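Local coordinates for citryl-spermidine/3,4-dihydroxybenzoyl-citryl-spermidine:spermidine ligase (Bacillus anthracis, PDB 3TO3), which catalyses the ATP-dependent condensation of spermidine with citryl-spermidine intermediates in the biosynthesis of the siderophore petrobactin, at residues 200-214 / 348-360. Residues are numbered along the deposited sequence; the frame is centred on the assembly and turned at random.
Sequences NATVGYENEVIYDKI and KEFSSVMYDTNKK
Asn200 lays its CB over one face of the Tyr355 ring, a CH-pi contact 4.1 Å from the centroid. Its CG, anti to the carbonyl carbon (chi1 -56°), turns the amide across Thr357 CG2, and waters tie OD1 to Tyr355 OH and ND2 to Asp356 O. Asp356 N donates to Asn200 O at 3.1 Å, from well above the carbonyl plane. Ala201 then places CB at the edge of the Tyr355 ring, whose hydroxyl also bonds Asp262. Thr202 and Met354 (selenomethionine) form the antiparallel hydrogen-bonded pair, with Thr202 N to Met354 O and Met354 N to Thr202 O both 3.0 Å. The bent end of Met354 brings CE to 3.6 Å from Thr202 OG1. On the other face, Val203 CG2 approaches Val353 CG2 and covers one face of the Tyr211 ring. Gly204 N closes the ladder on Ser352 O, and a type II turn leads into helix 208-214, whose axis runs at 87° to that of strand 349-355. There Ile210 CG2 meets the Phe350 ring edge, Tyr211 CE1 lies 3.8 Å from Val353 CB, and the Tyr211 hydroxyl is hydrogen-bonded to Phe243 O. Backbone bonds thus set the register, while apolar contacts mixed with the Ser351 hydroxyl, at the Tyr211 ring edge, fix the helix on the sheet of the IucA/IucC region: structural packing, with the Ser352 side chain about 14 Å from the bound ATP.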
loop_
_atom_site.group_PDB
_atom_site.type_symbol
_atom_site.label_atom_id
_atom_site.label_comp_id
_atom_site.label_asym_id
_atom_site.label_seq_id
_atom_site.Cartn_x
_atom_site.Cartn_y
_atom_site.Cartn_z
ATOM N N ASN B 200 -21.280 11.088 14.192
ATOM C CA ASN B 200 -20.526 11.324 12.964
ATOM C C ASN B 200 -21.202 11.170 11.595
ATOM O O ASN B 200 -20.612 11.500 10.557
ATOM C CB ASN B 200 -19.186 10.590 13.052
ATOM C CG ASN B 200 -18.389 11.019 14.304
ATOM O OD1 ASN B 200 -18.360 10.324 15.323
ATOM N ND2 ASN B 200 -17.796 12.199 14.237
ATOM N N ALA B 201 -22.446 10.718 11.570
ATOM C CA ALA B 201 -23.057 10.425 10.274
ATOM C C ALA B 201 -24.051 11.520 9.950
ATOM O O ALA B 201 -24.735 12.004 10.847
ATOM C CB ALA B 201 -23.737 9.084 10.306
ATOM N N THR B 202 -24.096 11.932 8.685
ATOM C CA THR B 202 -25.080 12.896 8.206
ATOM C C THR B 202 -25.586 12.532 6.823
ATOM O O THR B 202 -24.883 12.000 5.985
ATOM C CB THR B 202 -24.529 14.331 8.037
ATOM O OG1 THR B 202 -23.241 14.271 7.416
ATOM C CG2 THR B 202 -24.418 15.049 9.362
ATOM N N VAL B 203 -26.840 12.851 6.613
ATOM C CA VAL B 203 -27.460 12.856 5.319
ATOM C C VAL B 203 -26.950 14.112 4.616
ATOM O O VAL B 203 -26.399 15.007 5.260
ATOM C CB VAL B 203 -28.951 12.882 5.592
ATOM C CG1 VAL B 203 -29.709 13.763 4.617
ATOM C CG2 VAL B 203 -29.467 11.445 5.710
ATOM N N GLY B 204 -27.053 14.154 3.300
ATOM C CA GLY B 204 -26.684 15.352 2.564
ATOM C C GLY B 204 -27.490 16.591 2.969
ATOM O O GLY B 204 -28.571 16.487 3.538
ATOM N N TYR B 205 -26.967 17.771 2.651
ATOM C CA TYR B 205 -27.607 19.019 3.033
ATOM C C TYR B 205 -29.068 19.010 2.563
ATOM O O TYR B 205 -29.352 18.774 1.372
ATOM C CB TYR B 205 -26.841 20.198 2.395
ATOM C CG TYR B 205 -27.382 21.576 2.733
ATOM C CD1 TYR B 205 -27.315 22.072 4.040
ATOM C CD2 TYR B 205 -27.945 22.385 1.751
ATOM C CE1 TYR B 205 -27.812 23.329 4.369
ATOM C CE2 TYR B 205 -28.450 23.654 2.063
ATOM C CZ TYR B 205 -28.371 24.117 3.375
ATOM O OH TYR B 205 -28.866 25.356 3.697
ATOM N N GLU B 206 -29.982 19.244 3.515
ATOM C CA GLU B 206 -31.422 19.369 3.266
ATOM C C GLU B 206 -32.039 18.147 2.598
ATOM O O GLU B 206 -33.091 18.240 1.973
ATOM C CB GLU B 206 -31.711 20.599 2.407
ATOM C CG GLU B 206 -31.509 21.906 3.159
ATOM C CD GLU B 206 -31.901 23.122 2.332
ATOM O OE1 GLU B 206 -31.800 24.257 2.870
ATOM O OE2 GLU B 206 -32.291 22.934 1.145
ATOM N N ASN B 207 -31.375 17.008 2.747
ATOM C CA ASN B 207 -31.783 15.756 2.122
ATOM C C ASN B 207 -32.563 14.800 3.041
ATOM O O ASN B 207 -32.931 13.719 2.626
ATOM C CB ASN B 207 -30.548 15.048 1.539
ATOM C CG ASN B 207 -30.912 13.953 0.553
ATOM O OD1 ASN B 207 -31.658 14.169 -0.409
ATOM N ND2 ASN B 207 -30.411 12.765 0.808
ATOM N N GLU B 208 -32.788 15.180 4.292
ATOM C CA GLU B 208 -33.477 14.292 5.244
ATOM C C GLU B 208 -34.782 13.639 4.758
ATOM O O GLU B 208 -34.978 12.442 4.944
ATOM C CB GLU B 208 -33.719 14.982 6.594
ATOM C CG GLU B 208 -32.468 15.534 7.240
ATOM C CD GLU B 208 -32.118 16.964 6.809
ATOM O OE1 GLU B 208 -32.747 17.502 5.855
ATOM O OE2 GLU B 208 -31.200 17.547 7.449
ATOM N N VAL B 209 -35.681 14.395 4.145
ATOM C CA VAL B 209 -36.932 13.777 3.743
ATOM C C VAL B 209 -36.730 12.769 2.609
ATOM O O VAL B 209 -37.267 11.670 2.638
ATOM C CB VAL B 209 -38.007 14.818 3.376
ATOM C CG1 VAL B 209 -39.266 14.113 2.867
ATOM C CG2 VAL B 209 -38.324 15.693 4.596
ATOM N N ILE B 210 -35.962 13.152 1.601
ATOM C CA ILE B 210 -35.715 12.273 0.464
ATOM C C ILE B 210 -34.919 11.032 0.907
ATOM O O ILE B 210 -35.167 9.917 0.455
ATOM C CB ILE B 210 -34.959 13.021 -0.639
ATOM C CG1 ILE B 210 -35.814 14.178 -1.199
ATOM C CG2 ILE B 210 -34.579 12.074 -1.760
ATOM C CD1 ILE B 210 -37.062 13.733 -1.900
ATOM N N TYR B 211 -33.981 11.228 1.822
ATOM C CA TYR B 211 -33.214 10.113 2.347
ATOM C C TYR B 211 -34.103 9.085 3.059
ATOM O O TYR B 211 -33.949 7.889 2.827
ATOM C CB TYR B 211 -32.105 10.600 3.285
ATOM C CG TYR B 211 -31.404 9.464 3.963
ATOM C CD1 TYR B 211 -30.281 8.874 3.381
ATOM C CD2 TYR B 211 -31.851 8.975 5.184
ATOM C CE1 TYR B 211 -29.641 7.831 3.982
ATOM C CE2 TYR B 211 -31.208 7.923 5.803
ATOM C CZ TYR B 211 -30.098 7.351 5.198
ATOM O OH TYR B 211 -29.443 6.289 5.804
ATOM N N ASP B 212 -35.009 9.539 3.933
ATOM C CA ASP B 212 -35.906 8.609 4.657
ATOM C C ASP B 212 -36.689 7.750 3.660
ATOM O O ASP B 212 -36.929 6.566 3.887
ATOM C CB ASP B 212 -36.947 9.339 5.537
ATOM C CG ASP B 212 -36.395 9.834 6.879
ATOM O OD1 ASP B 212 -37.089 10.690 7.496
ATOM O OD2 ASP B 212 -35.316 9.380 7.334
ATOM N N LYS B 213 -37.112 8.379 2.571
ATOM C CA LYS B 213 -37.966 7.751 1.557
ATOM C C LYS B 213 -37.159 6.723 0.780
ATOM O O LYS B 213 -37.634 5.631 0.491
ATOM C CB LYS B 213 -38.515 8.832 0.603
ATOM C CG LYS B 213 -39.798 8.507 -0.103
ATOM C CD LYS B 213 -40.171 9.612 -1.094
ATOM C CE LYS B 213 -40.705 10.874 -0.390
ATOM N NZ LYS B 213 -40.784 12.069 -1.298
ATOM N N ILE B 214 -35.919 7.078 0.480
ATOM C CA ILE B 214 -35.019 6.230 -0.296
ATOM C C ILE B 214 -34.542 4.972 0.440
ATOM O O ILE B 214 -34.376 3.933 -0.174
ATOM C CB ILE B 214 -33.811 7.038 -0.801
ATOM C CG1 ILE B 214 -33.711 6.911 -2.307
ATOM C CG2 ILE B 214 -32.516 6.552 -0.167
ATOM C CD1 ILE B 214 -32.858 5.741 -2.739
ATOM N N LYS B 348 -29.990 12.556 -11.695
ATOM C CA LYS B 348 -29.899 13.345 -10.487
ATOM C C LYS B 348 -29.204 12.524 -9.414
ATOM O O LYS B 348 -29.526 11.344 -9.249
ATOM C CB LYS B 348 -31.284 13.793 -10.012
ATOM C CG LYS B 348 -31.988 14.801 -10.925
ATOM C CD LYS B 348 -33.340 15.241 -10.311
ATOM C CE LYS B 348 -34.356 15.753 -11.367
ATOM N NZ LYS B 348 -35.091 14.694 -12.152
ATOM N N GLU B 349 -28.278 13.149 -8.681
ATOM C CA GLU B 349 -27.730 12.493 -7.522
ATOM C C GLU B 349 -28.683 13.000 -6.450
ATOM O O GLU B 349 -28.478 14.058 -5.877
ATOM C CB GLU B 349 -26.296 13.062 -7.332
ATOM C CG GLU B 349 -25.303 12.533 -8.437
ATOM C CD GLU B 349 -24.095 13.425 -8.768
ATOM O OE1 GLU B 349 -23.739 14.377 -8.044
ATOM O OE2 GLU B 349 -23.468 13.165 -9.799
ATOM N N PHE B 350 -29.669 12.178 -6.100
ATOM C CA PHE B 350 -30.817 12.727 -5.400
ATOM C C PHE B 350 -30.771 12.477 -3.897
ATOM O O PHE B 350 -31.603 12.978 -3.130
ATOM C CB PHE B 350 -32.141 12.233 -6.027
ATOM C CG PHE B 350 -32.315 10.753 -5.964
ATOM C CD1 PHE B 350 -31.861 9.947 -7.000
ATOM C CD2 PHE B 350 -32.887 10.157 -4.856
ATOM C CE1 PHE B 350 -31.984 8.588 -6.945
ATOM C CE2 PHE B 350 -33.010 8.787 -4.791
ATOM C CZ PHE B 350 -32.561 7.994 -5.846
ATOM N N SER B 351 -29.780 11.716 -3.471
ATOM C CA SER B 351 -29.635 11.438 -2.059
ATOM C C SER B 351 -28.188 11.092 -1.733
ATOM O O SER B 351 -27.447 10.617 -2.608
ATOM C CB SER B 351 -30.572 10.309 -1.693
ATOM O OG SER B 351 -30.649 10.171 -0.308
ATOM N N SER B 352 -27.767 11.339 -0.496
ATOM C CA SER B 352 -26.389 11.029 -0.129
ATOM C C SER B 352 -26.296 10.886 1.364
ATOM O O SER B 352 -27.128 11.395 2.059
ATOM C CB SER B 352 -25.439 12.124 -0.590
ATOM O OG SER B 352 -25.629 13.264 0.210
ATOM N N VAL B 353 -25.299 10.159 1.844
ATOM C CA VAL B 353 -25.132 9.957 3.269
ATOM C C VAL B 353 -23.679 9.618 3.500
ATOM O O VAL B 353 -23.030 9.072 2.614
ATOM C CB VAL B 353 -26.004 8.798 3.763
ATOM C CG1 VAL B 353 -25.505 7.481 3.180
ATOM C CG2 VAL B 353 -26.033 8.764 5.289
HETATM N N MSE B 354 -23.170 9.920 4.684
HETATM C CA MSE B 354 -21.779 9.618 4.997
HETATM C C MSE B 354 -21.476 9.541 6.506
HETATM O O MSE B 354 -22.212 10.047 7.359
HETATM C CB MSE B 354 -20.914 10.700 4.424
HETATM C CG MSE B 354 -21.011 11.909 5.314
HETATM SE SE MSE B 354 -20.195 13.430 4.517
HETATM C CE MSE B 354 -21.811 14.473 4.140
ATOM N N TYR B 355 -20.357 8.913 6.818
ATOM C CA TYR B 355 -19.860 8.831 8.175
ATOM C C TYR B 355 -18.461 9.418 8.115
ATOM O O TYR B 355 -17.600 8.884 7.430
ATOM C CB TYR B 355 -19.807 7.374 8.600
ATOM C CG TYR B 355 -19.304 7.139 10.006
ATOM C CD1 TYR B 355 -20.187 7.112 11.080
ATOM C CD2 TYR B 355 -17.956 6.913 10.257
ATOM C CE1 TYR B 355 -19.744 6.873 12.377
ATOM C CE2 TYR B 355 -17.500 6.646 11.543
ATOM C CZ TYR B 355 -18.393 6.635 12.600
ATOM O OH TYR B 355 -17.947 6.370 13.873
ATOM N N ASP B 356 -18.260 10.543 8.785
ATOM C CA ASP B 356 -17.058 11.350 8.608
ATOM C C ASP B 356 -16.568 11.786 9.963
ATOM O O ASP B 356 -17.284 12.446 10.688
ATOM C CB ASP B 356 -17.356 12.602 7.764
ATOM C CG ASP B 356 -16.165 13.577 7.693
ATOM O OD1 ASP B 356 -16.386 14.822 7.611
ATOM O OD2 ASP B 356 -15.004 13.098 7.708
ATOM N N THR B 357 -15.330 11.444 10.279
ATOM C CA THR B 357 -14.711 11.847 11.528
ATOM C C THR B 357 -13.517 12.755 11.274
ATOM O O THR B 357 -13.224 13.139 10.138
ATOM C CB THR B 357 -14.245 10.619 12.320
ATOM O OG1 THR B 357 -13.255 9.898 11.567
ATOM C CG2 THR B 357 -15.433 9.706 12.595
ATOM N N ASN B 358 -12.849 13.115 12.356
ATOM C CA ASN B 358 -11.584 13.830 12.283
ATOM C C ASN B 358 -10.585 13.158 11.341
ATOM O O ASN B 358 -10.079 13.799 10.412
ATOM C CB ASN B 358 -10.946 13.924 13.683
ATOM C CG ASN B 358 -11.415 15.140 14.471
ATOM O OD1 ASN B 358 -11.756 16.178 13.894
ATOM N ND2 ASN B 358 -11.420 15.019 15.799
ATOM N N LYS B 359 -10.366 11.854 11.539
ATOM C CA LYS B 359 -9.127 11.212 11.099
ATOM C C LYS B 359 -8.797 11.541 9.642
ATOM O O LYS B 359 -9.651 11.449 8.752
ATOM C CB LYS B 359 -9.190 9.687 11.288
ATOM C CG LYS B 359 -9.619 9.187 12.667
ATOM C CD LYS B 359 -8.510 8.390 13.364
ATOM C CE LYS B 359 -8.035 7.196 12.543
ATOM N NZ LYS B 359 -6.540 7.133 12.441
ATOM N N LYS B 360 -7.548 11.948 9.423
ATOM C CA LYS B 360 -7.018 12.250 8.096
ATOM C C LYS B 360 -6.955 11.021 7.205
ATOM O O LYS B 360 -7.188 11.103 5.991
ATOM C CB LYS B 360 -5.600 12.794 8.234
ATOM C CG LYS B 360 -4.938 13.183 6.919
ATOM C CD LYS B 360 -3.406 13.270 7.081
ATOM C CE LYS B 360 -2.994 13.934 8.401
ATOM N NZ LYS B 360 -1.656 14.586 8.260
HETATM O O HOH W 1 -19.314 8.007 15.729
HETATM O O HOH W 2 -18.534 14.716 12.667
#